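Local coordinates for transcriptional regulator, MarR family (Silicibacter pomeroyi DSS-3, PDB 3BJ6), which probably binds DNA as a dimeric transcription regulator of the MarR family, through a winged helix-turn-helix domain, at residues A[41-46]-A[110-115]. Sequence-based numbering, arbitrary orientation.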
loop_
_atom_site.group_PDB
_atom_site.type_symbol
_atom_site.label_atom_id
_atom_site.label_comp_id
_atom_site.label_asym_id
_atom_site.label_seq_id
_atom_site.Cartn_x
_atom_site.Cartn_y
_atom_site.Cartn_z
ATOM N N GLY A 41 14.175 -4.992 -3.617
ATOM C CA GLY A 41 14.288 -4.306 -4.910
ATOM C C GLY A 41 14.930 -5.242 -5.940
ATOM O O GLY A 41 14.461 -5.330 -7.060
ATOM N N GLN A 42 16.017 -5.924 -5.559
ATOM C CA GLN A 42 16.656 -6.891 -6.454
ATOM C C GLN A 42 15.721 -8.041 -6.873
ATOM O O GLN A 42 15.682 -8.404 -8.044
ATOM C CB GLN A 42 17.953 -7.431 -5.836
ATOM C CG GLN A 42 19.022 -6.323 -5.658
ATOM C CD GLN A 42 20.133 -6.724 -4.657
ATOM O OE1 GLN A 42 20.130 -7.826 -4.107
ATOM N NE2 GLN A 42 21.074 -5.798 -4.411
ATOM N N ARG A 43 14.973 -8.600 -5.909
ATOM C CA ARG A 43 13.925 -9.576 -6.180
ATOM C C ARG A 43 12.944 -9.067 -7.245
ATOM O O ARG A 43 12.582 -9.818 -8.112
ATOM C CB ARG A 43 13.160 -9.886 -4.886
ATOM C CG ARG A 43 11.949 -10.805 -5.050
ATOM C CD ARG A 43 10.902 -10.561 -3.951
ATOM N NE ARG A 43 9.703 -11.369 -4.248
ATOM C CZ ARG A 43 8.800 -11.084 -5.184
ATOM N NH1 ARG A 43 8.900 -9.977 -5.921
ATOM N NH2 ARG A 43 7.786 -11.917 -5.377
ATOM N N ALA A 44 12.485 -7.817 -7.143
ATOM C CA ALA A 44 11.497 -7.270 -8.094
ATOM C C ALA A 44 12.074 -7.341 -9.523
ATOM O O ALA A 44 11.383 -7.745 -10.459
ATOM C CB ALA A 44 11.155 -5.788 -7.734
ATOM N N ILE A 45 13.340 -6.970 -9.680
ATOM C CA ILE A 45 14.001 -7.020 -11.008
ATOM C C ILE A 45 14.187 -8.472 -11.487
ATOM O O ILE A 45 13.938 -8.771 -12.659
ATOM C CB ILE A 45 15.337 -6.211 -11.041
ATOM C CG1 ILE A 45 15.050 -4.722 -11.372
ATOM C CG2 ILE A 45 16.328 -6.734 -12.097
ATOM C CD1 ILE A 45 14.244 -4.051 -10.325
ATOM N N LEU A 46 14.628 -9.377 -10.598
ATOM C CA LEU A 46 14.747 -10.793 -10.987
ATOM C C LEU A 46 13.402 -11.359 -11.410
ATOM O O LEU A 46 13.293 -12.124 -12.379
ATOM C CB LEU A 46 15.359 -11.638 -9.840
ATOM C CG LEU A 46 16.747 -11.171 -9.339
ATOM C CD1 LEU A 46 17.194 -12.033 -8.123
ATOM C CD2 LEU A 46 17.792 -11.258 -10.472
ATOM N N ALA A 110 13.832 -20.035 -5.956
ATOM C CA ALA A 110 13.842 -20.355 -4.525
ATOM C C ALA A 110 12.989 -19.363 -3.744
ATOM O O ALA A 110 12.186 -19.752 -2.888
ATOM C CB ALA A 110 15.287 -20.384 -3.970
ATOM N N ILE A 111 13.144 -18.083 -4.037
ATOM C CA ILE A 111 12.348 -17.063 -3.348
ATOM C C ILE A 111 10.831 -17.293 -3.565
ATOM O O ILE A 111 10.030 -17.290 -2.613
ATOM C CB ILE A 111 12.787 -15.632 -3.813
ATOM C CG1 ILE A 111 14.193 -15.293 -3.258
ATOM C CG2 ILE A 111 11.758 -14.573 -3.361
ATOM C CD1 ILE A 111 14.863 -14.010 -3.898
ATOM N N ARG A 112 10.461 -17.521 -4.819
ATOM C CA ARG A 112 9.059 -17.719 -5.192
ATOM C C ARG A 112 8.464 -18.965 -4.548
ATOM O O ARG A 112 7.332 -18.921 -4.099
ATOM C CB ARG A 112 8.901 -17.745 -6.719
ATOM C CG ARG A 112 9.240 -16.367 -7.375
ATOM C CD ARG A 112 8.321 -15.196 -6.892
ATOM N NE ARG A 112 6.978 -15.471 -7.378
ATOM C CZ ARG A 112 5.886 -15.602 -6.629
ATOM N NH1 ARG A 112 4.745 -15.918 -7.236
ATOM N NH2 ARG A 112 5.907 -15.400 -5.301
ATOM N N ALA A 113 9.237 -20.053 -4.472
ATOM C CA ALA A 113 8.759 -21.296 -3.861
ATOM C C ALA A 113 8.480 -21.054 -2.391
ATOM O O ALA A 113 7.467 -21.510 -1.867
ATOM C CB ALA A 113 9.782 -22.424 -4.031
ATOM N N ASP A 114 9.369 -20.323 -1.727
ATOM C CA ASP A 114 9.202 -20.023 -0.306
ATOM C C ASP A 114 7.971 -19.121 -0.053
ATOM O O ASP A 114 7.185 -19.371 0.847
ATOM C CB ASP A 114 10.487 -19.355 0.212
ATOM C CG ASP A 114 10.367 -18.903 1.654
ATOM O OD1 ASP A 114 9.928 -19.717 2.488
ATOM O OD2 ASP A 114 10.727 -17.745 1.959
ATOM N N GLU A 115 7.829 -18.069 -0.845
ATOM C CA GLU A 115 6.681 -17.151 -0.749
ATOM C C GLU A 115 5.354 -17.859 -0.954
ATOM O O GLU A 115 4.407 -17.586 -0.253
ATOM C CB GLU A 115 6.809 -16.025 -1.783
ATOM C CG GLU A 115 7.975 -15.112 -1.437
ATOM C CD GLU A 115 8.243 -14.040 -2.474
ATOM O OE1 GLU A 115 7.726 -14.120 -3.613
ATOM O OE2 GLU A 115 9.007 -13.127 -2.134
#
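Two arginines from different helices, Arg43 and Arg112, share a single carboxylate oxygen, OE1 of Glu115. In this winged helix-turn-helix protein of the MarR family, the resulting salt-bridge network ties helix 40-51 to the long helix 102-123, their local axes 11.8 Å apart and steeply crossed at -104°. Arg43 grips the carboxylate side-on: NE donates to Glu115 OE2 at 2.8 Å, and NH2 donates to OE1 in a nearly straight bond of 2.8 Å that lies in the guanidinium plane. Both oxygens offer their syn lone pairs, and the two flat groups are almost coplanar. Arg43 reaches this far because CG stands anti to the backbone N (chi1 175°) and the chain stays extended to NE. On the way it passes Ile111, whose CG2 lies 3.9 Å from Arg43 NE. Arg43 NH1 forms a salt bridge with Glu47, four residues on in its own helix. Arg43 NH2 is also hydrogen-bonded to OH of Tyr12 of the second subunit, and the ring of that tyrosine makes a cation-pi contact with Arg112. A leucine in place of Arg43 would probably leave Glu115 with Arg112 as its remaining partner here and cost Tyr12 of the other subunit a hydrogen bond. Arg112 curls over to Glu115, about one turn further along the same helix, its chain doubled over by successive turns (chi2 -61°), and its NH2 meets the anti lone pair of Glu115 OE1 at 2.8 Å.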